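Transcriptional regulator, Crp/Fnr family (Eubacterium rectale ATCC 33656, PDB 3DV8) probably regulates transcription, binding DNA through its Crp-like helix-turn-helix domain under the control of a cyclic nucleotide-binding-type sensory domain. Local coordinates at residues A[28-33]-A[100-105]; A[52-57]-A[96-101]. One frame throughout, in Å; residues are numbered along the deposited sequence.

How the contacts relate
The chain enters contact 1 first, through residues 28-33 near the N terminus. It then runs through strands 36-39 and 46-50 to residues 52-57, the first half of contact 2. Strands 66-72, 77-78 and 94-97 follow. Residues 96-101 return to 52-57 and close the shorter loop, with 38 residues between. Residues 100-105 then pair with 28-33 and close the longer loop of 66 residues, which encloses the shorter one. Asp100 and Thr101 belong to both contacts. Contact 1 lies in the sheet of strands 27-31 and 101-107. Contact 2 joins the end of strand 94-97 to the start of strand 55-60, the inner strands of the other sheet. It also faces helices 148-163 and 172-179.

Contact 1: A[28-33]-A[100-105]; sequences TQHVKK and DTDLWI
Val31 and Leu103 make the tightly packed side of this pairing. Val31 CG2 lies 3.4 Å from Leu103 CD1, and the two side chains meet at a slant. Both also touch Ile37 of strand 36-39, and Leu103 packs on Leu48 of strand 46-50. Gln29 lies on the same face. Its CG is anti to the backbone N (chi1 -174°) and the chain runs on extended, which carries the amide to Ile105 CD1. Residues 28-31 and 101-105 are antiparallel neighbours in the beta roll of the cyclic nucleotide-binding domain. Gln29 pairs with Leu103 and Val31 with Thr101, both as hydrogen-bonded pairs. Leu103 N to Gln29 O is 2.9 Å, and Val31 N to Thr101 O is 2.7 Å. The other face, with Thr28, His30, Asp102 and Trp104, is looser and nearer solvent. There His30 ND1 donates to Asp102 OD1 at 2.8 Å. The oxygen sits near the ring plane, but the nitrogen comes from above the carboxylate plane; the two planes are 44° apart. A water reaches the far edge of the ring, 2.9 Å from His30 NE2, and donates to Asp100 OD2. Asp100 OD1 accepts a hydrogen bond from Lys33 N, 2.9 Å away on the anti side of the carboxylate. Thr28 runs alongside Trp104, with Thr28 OG1 3.7 Å from Trp104 CD1.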
loop_
_atom_site.group_PDB
_atom_site.type_symbol
_atom_site.label_atom_id
_atom_site.label_comp_id
_atom_site.label_asym_id
_atom_site.label_seq_id
_atom_site.Cartn_x
_atom_site.Cartn_y
_atom_site.Cartn_z
ATOM N N THR A 28 -6.958 -15.234 -25.101
ATOM C CA THR A 28 -5.709 -15.965 -24.822
ATOM C C THR A 28 -4.573 -15.132 -25.414
ATOM O O THR A 28 -4.711 -14.576 -26.512
ATOM C CB THR A 28 -5.710 -17.379 -25.451
ATOM O OG1 THR A 28 -6.745 -18.161 -24.843
ATOM C CG2 THR A 28 -4.353 -18.083 -25.253
ATOM N N GLN A 29 -3.450 -15.066 -24.703
ATOM C CA GLN A 29 -2.319 -14.230 -25.117
ATOM C C GLN A 29 -0.997 -14.768 -24.595
ATOM O O GLN A 29 -0.877 -15.006 -23.395
ATOM C CB GLN A 29 -2.542 -12.822 -24.556
ATOM C CG GLN A 29 -1.548 -11.749 -24.997
ATOM C CD GLN A 29 -1.765 -10.392 -24.318
ATOM O OE1 GLN A 29 -1.588 -9.349 -24.943
ATOM N NE2 GLN A 29 -2.132 -10.401 -23.040
ATOM N N HIS A 30 -0.041 -14.990 -25.505
ATOM C CA HIS A 30 1.332 -15.360 -25.153
ATOM C C HIS A 30 2.098 -14.034 -25.192
ATOM O O HIS A 30 2.105 -13.355 -26.222
ATOM C CB HIS A 30 1.942 -16.385 -26.129
ATOM C CG HIS A 30 3.370 -16.744 -25.815
ATOM N ND1 HIS A 30 3.726 -17.541 -24.745
ATOM C CD2 HIS A 30 4.530 -16.405 -26.430
ATOM C CE1 HIS A 30 5.039 -17.672 -24.710
ATOM N NE2 HIS A 30 5.551 -16.999 -25.728
ATOM N N VAL A 31 2.727 -13.678 -24.072
ATOM C CA VAL A 31 3.468 -12.420 -23.909
ATOM C C VAL A 31 4.953 -12.735 -23.734
ATOM O O VAL A 31 5.302 -13.470 -22.824
ATOM C CB VAL A 31 2.952 -11.653 -22.651
ATOM C CG1 VAL A 31 3.593 -10.289 -22.542
ATOM C CG2 VAL A 31 1.441 -11.503 -22.700
ATOM N N LYS A 32 5.815 -12.201 -24.605
ATOM C CA LYS A 32 7.272 -12.418 -24.491
ATOM C C LYS A 32 7.845 -11.550 -23.367
ATOM O O LYS A 32 7.271 -10.504 -23.031
ATOM C CB LYS A 32 8.008 -12.156 -25.815
ATOM C CG LYS A 32 7.633 -13.137 -26.919
ATOM C CD LYS A 32 8.554 -13.054 -28.122
ATOM C CE LYS A 32 8.119 -14.037 -29.218
ATOM N NZ LYS A 32 9.134 -14.203 -30.305
ATOM N N LYS A 33 8.974 -11.991 -22.801
ATOM C CA LYS A 33 9.609 -11.277 -21.691
ATOM C C LYS A 33 10.088 -9.899 -22.110
ATOM O O LYS A 33 10.628 -9.751 -23.193
ATOM C CB LYS A 33 10.748 -12.075 -21.034
ATOM C CG LYS A 33 12.064 -12.204 -21.780
ATOM C CD LYS A 33 13.074 -13.014 -20.957
ATOM C CE LYS A 33 13.711 -12.220 -19.833
ATOM N NZ LYS A 33 14.343 -13.146 -18.846
ATOM N N ASP A 100 8.605 -15.263 -20.426
ATOM C CA ASP A 100 7.536 -15.469 -21.426
ATOM C C ASP A 100 6.323 -15.988 -20.679
ATOM O O ASP A 100 6.447 -16.972 -19.953
ATOM C CB ASP A 100 7.933 -16.479 -22.506
ATOM C CG ASP A 100 8.976 -15.949 -23.468
ATOM O OD1 ASP A 100 9.453 -14.802 -23.321
ATOM O OD2 ASP A 100 9.320 -16.708 -24.395
ATOM N N THR A 101 5.178 -15.329 -20.841
ATOM C CA THR A 101 3.982 -15.658 -20.066
ATOM C C THR A 101 2.725 -15.923 -20.900
ATOM O O THR A 101 2.431 -15.188 -21.842
ATOM C CB THR A 101 3.702 -14.534 -19.045
ATOM O OG1 THR A 101 4.894 -14.286 -18.286
ATOM C CG2 THR A 101 2.571 -14.920 -18.097
ATOM N N ASP A 102 2.010 -16.990 -20.536
ATOM C CA ASP A 102 0.720 -17.354 -21.128
ATOM C C ASP A 102 -0.361 -16.839 -20.181
ATOM O O ASP A 102 -0.441 -17.285 -19.033
ATOM C CB ASP A 102 0.593 -18.871 -21.290
ATOM C CG ASP A 102 1.535 -19.419 -22.325
ATOM O OD1 ASP A 102 1.603 -18.841 -23.431
ATOM O OD2 ASP A 102 2.183 -20.450 -22.047
ATOM N N LEU A 103 -1.168 -15.896 -20.679
ATOM C CA LEU A 103 -2.242 -15.249 -19.925
ATOM C C LEU A 103 -3.608 -15.475 -20.563
ATOM O O LEU A 103 -3.719 -15.758 -21.755
ATOM C CB LEU A 103 -2.058 -13.716 -19.905
ATOM C CG LEU A 103 -0.868 -12.992 -19.291
ATOM C CD1 LEU A 103 0.425 -13.362 -19.983
ATOM C CD2 LEU A 103 -1.091 -11.492 -19.430
ATOM N N TRP A 104 -4.626 -15.348 -19.720
ATOM C CA TRP A 104 -6.015 -15.223 -20.133
ATOM C C TRP A 104 -6.389 -13.826 -19.650
ATOM O O TRP A 104 -5.955 -13.417 -18.560
ATOM C CB TRP A 104 -6.940 -16.218 -19.449
ATOM C CG TRP A 104 -6.846 -17.590 -19.937
ATOM C CD1 TRP A 104 -7.229 -18.042 -21.154
ATOM C CD2 TRP A 104 -6.401 -18.727 -19.198
ATOM N NE1 TRP A 104 -7.024 -19.396 -21.239
ATOM C CE2 TRP A 104 -6.518 -19.845 -20.049
ATOM C CE3 TRP A 104 -5.903 -18.911 -17.897
ATOM C CZ2 TRP A 104 -6.152 -21.142 -19.646
ATOM C CZ3 TRP A 104 -5.534 -20.205 -17.491
ATOM C CH2 TRP A 104 -5.664 -21.302 -18.368
ATOM N N ILE A 105 -7.165 -13.103 -20.456
ATOM C CA ILE A 105 -7.661 -11.778 -20.093
ATOM C C ILE A 105 -9.197 -11.815 -20.042
ATOM O O ILE A 105 -9.836 -12.268 -20.989
ATOM C CB ILE A 105 -7.212 -10.678 -21.077
ATOM C CG1 ILE A 105 -5.707 -10.776 -21.385
ATOM C CG2 ILE A 105 -7.577 -9.292 -20.505
ATOM C CD1 ILE A 105 -5.188 -9.656 -22.282
HETATM O O HOH W 1 8.121 -16.801 -26.970
#

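Contact 2: A[52-57]-A[96-101]; sequences SGQLRT and EAEKDT
Arg56 lies alongside Glu96 where two antiparallel strands of the cyclic nucleotide-binding beta roll meet. The two residues form a hydrogen-bonded pair, with Arg56 N to Glu96 O at 2.8 Å. The first torsion of Arg56 (chi1 -177°) sends CG away from the backbone N, and the chain runs beside Glu96. Arg56 CB packs on Glu98 CG at 3.7 Å. The next carbon, CG, lies by the Glu98 carboxylate. Arg56 CD passes Glu96 OE2. At the tip, Arg56 NH1 meets Glu96 OE2 at the guanidinium edge, a salt bridge whose hydrogen bond is weak, at 3.3 Å. Arg56 NE bonds to Thr68 OG1, NH1 has a second salt bridge to Glu66, and Asn177 and His178 of helix 172-179 touch the side chain. Toward the other end, the Gln54 amide bridges two charged side chains. Gln54 NE2 donates to Glu98 OE1 at 2.6 Å. That oxygen lies in the amide plane, yet NE2 comes to it from above the carboxylate plane. Gln54 OE1 accepts a hydrogen bond from Lys99 NZ at 2.7 Å. The two bonds probably fix the amide's rotation. Glu98 and Lys99 also form salt bridges to Arg71 and Glu163. Four steps from Ala97 to Thr101 match only two from Leu55 to Gly53. Gly53 CA rests against Thr101 OG1 and CG2. Thr101 OG1 donates to Lys99 O at 2.8 Å and accepts a hydrogen bond from Gln54 N at 3.1 Å.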
loop_
_atom_site.group_PDB
_atom_site.type_symbol
_atom_site.label_atom_id
_atom_site.label_comp_id
_atom_site.label_asym_id
_atom_site.label_seq_id
_atom_site.Cartn_x
_atom_site.Cartn_y
_atom_site.Cartn_z
ATOM N N SER A 52 0.786 -19.593 -17.032
ATOM C CA SER A 52 2.185 -19.966 -16.849
ATOM C C SER A 52 3.117 -18.799 -17.171
ATOM O O SER A 52 3.087 -18.290 -18.286
ATOM C CB SER A 52 2.501 -21.159 -17.756
ATOM O OG SER A 52 3.856 -21.536 -17.673
ATOM N N GLY A 53 3.930 -18.383 -16.200
ATOM C CA GLY A 53 4.876 -17.277 -16.381
ATOM C C GLY A 53 5.133 -16.431 -15.141
ATOM O O GLY A 53 4.888 -16.863 -14.004
ATOM N N GLN A 54 5.625 -15.215 -15.380
ATOM C CA GLN A 54 6.011 -14.297 -14.316
ATOM C C GLN A 54 5.823 -12.833 -14.751
ATOM O O GLN A 54 6.376 -12.417 -15.777
ATOM C CB GLN A 54 7.462 -14.578 -13.923
ATOM C CG GLN A 54 7.957 -13.838 -12.672
ATOM C CD GLN A 54 9.401 -14.184 -12.327
ATOM O OE1 GLN A 54 9.789 -15.353 -12.305
ATOM N NE2 GLN A 54 10.195 -13.168 -12.049
ATOM N N LEU A 55 5.008 -12.093 -13.982
ATOM C CA LEU A 55 4.717 -10.672 -14.209
ATOM C C LEU A 55 5.278 -9.854 -13.055
ATOM O O LEU A 55 5.394 -10.342 -11.921
ATOM C CB LEU A 55 3.214 -10.409 -14.340
ATOM C CG LEU A 55 2.453 -11.130 -15.459
ATOM C CD1 LEU A 55 0.970 -10.726 -15.415
ATOM C CD2 LEU A 55 3.058 -10.850 -16.848
ATOM N N ARG A 56 5.605 -8.604 -13.359
ATOM C CA ARG A 56 6.185 -7.684 -12.405
ATOM C C ARG A 56 5.424 -6.349 -12.395
ATOM O O ARG A 56 5.433 -5.629 -13.405
ATOM C CB ARG A 56 7.625 -7.448 -12.826
ATOM C CG ARG A 56 8.437 -6.555 -11.909
ATOM C CD ARG A 56 9.365 -5.663 -12.700
ATOM N NE ARG A 56 9.987 -4.658 -11.841
ATOM C CZ ARG A 56 10.648 -3.586 -12.264
ATOM N NH1 ARG A 56 10.730 -3.297 -13.555
ATOM N NH2 ARG A 56 11.171 -2.761 -11.365
ATOM N N THR A 57 4.787 -6.030 -11.255
ATOM C CA THR A 57 4.090 -4.759 -11.053
ATOM C C THR A 57 5.074 -3.808 -10.382
ATOM O O THR A 57 5.641 -4.135 -9.356
ATOM C CB THR A 57 2.829 -4.917 -10.220
ATOM O OG1 THR A 57 1.939 -5.779 -10.927
ATOM C CG2 THR A 57 2.137 -3.558 -9.986
ATOM N N GLU A 96 4.683 -5.709 -16.378
ATOM C CA GLU A 96 5.419 -6.289 -17.504
ATOM C C GLU A 96 5.786 -7.753 -17.266
ATOM O O GLU A 96 5.875 -8.188 -16.114
ATOM C CB GLU A 96 6.682 -5.464 -17.780
ATOM C CG GLU A 96 7.762 -5.571 -16.697
ATOM C CD GLU A 96 8.982 -4.702 -16.946
ATOM O OE1 GLU A 96 8.917 -3.745 -17.747
ATOM O OE2 GLU A 96 10.015 -4.980 -16.309
ATOM N N ALA A 97 6.032 -8.482 -18.359
ATOM C CA ALA A 97 6.421 -9.901 -18.310
ATOM C C ALA A 97 7.928 -10.048 -18.043
ATOM O O ALA A 97 8.745 -9.592 -18.847
ATOM C CB ALA A 97 6.051 -10.609 -19.632
ATOM N N GLU A 98 8.286 -10.671 -16.920
ATOM C CA GLU A 98 9.702 -10.972 -16.595
ATOM C C GLU A 98 10.228 -12.231 -17.280
ATOM O O GLU A 98 11.441 -12.396 -17.414
ATOM C CB GLU A 98 9.929 -11.089 -15.093
ATOM C CG GLU A 98 9.959 -9.777 -14.410
ATOM C CD GLU A 98 10.351 -9.922 -12.967
ATOM O OE1 GLU A 98 9.652 -10.653 -12.219
ATOM O OE2 GLU A 98 11.355 -9.283 -12.595
ATOM N N LYS A 99 9.319 -13.143 -17.607
ATOM C CA LYS A 99 9.594 -14.341 -18.396
ATOM C C LYS A 99 8.457 -14.420 -19.397
ATOM O O LYS A 99 7.464 -13.679 -19.249
ATOM C CB LYS A 99 9.617 -15.576 -17.506
ATOM C CG LYS A 99 10.756 -15.564 -16.484
ATOM C CD LYS A 99 10.770 -16.860 -15.685
ATOM C CE LYS A 99 12.010 -16.983 -14.825
ATOM N NZ LYS A 99 12.014 -16.006 -13.741
ATOM N N ASP A 100 8.605 -15.263 -20.426
ATOM C CA ASP A 100 7.536 -15.469 -21.426
ATOM C C ASP A 100 6.323 -15.988 -20.679
ATOM O O ASP A 100 6.447 -16.972 -19.953
ATOM C CB ASP A 100 7.933 -16.479 -22.506
ATOM C CG ASP A 100 8.976 -15.949 -23.468
ATOM O OD1 ASP A 100 9.453 -14.802 -23.321
ATOM O OD2 ASP A 100 9.320 -16.708 -24.395
ATOM N N THR A 101 5.178 -15.329 -20.841
ATOM C CA THR A 101 3.982 -15.658 -20.066
ATOM C C THR A 101 2.725 -15.923 -20.900
ATOM O O THR A 101 2.431 -15.188 -21.842
ATOM C CB THR A 101 3.702 -14.534 -19.045
ATOM O OG1 THR A 101 4.894 -14.286 -18.286
ATOM C CG2 THR A 101 2.571 -14.920 -18.097
#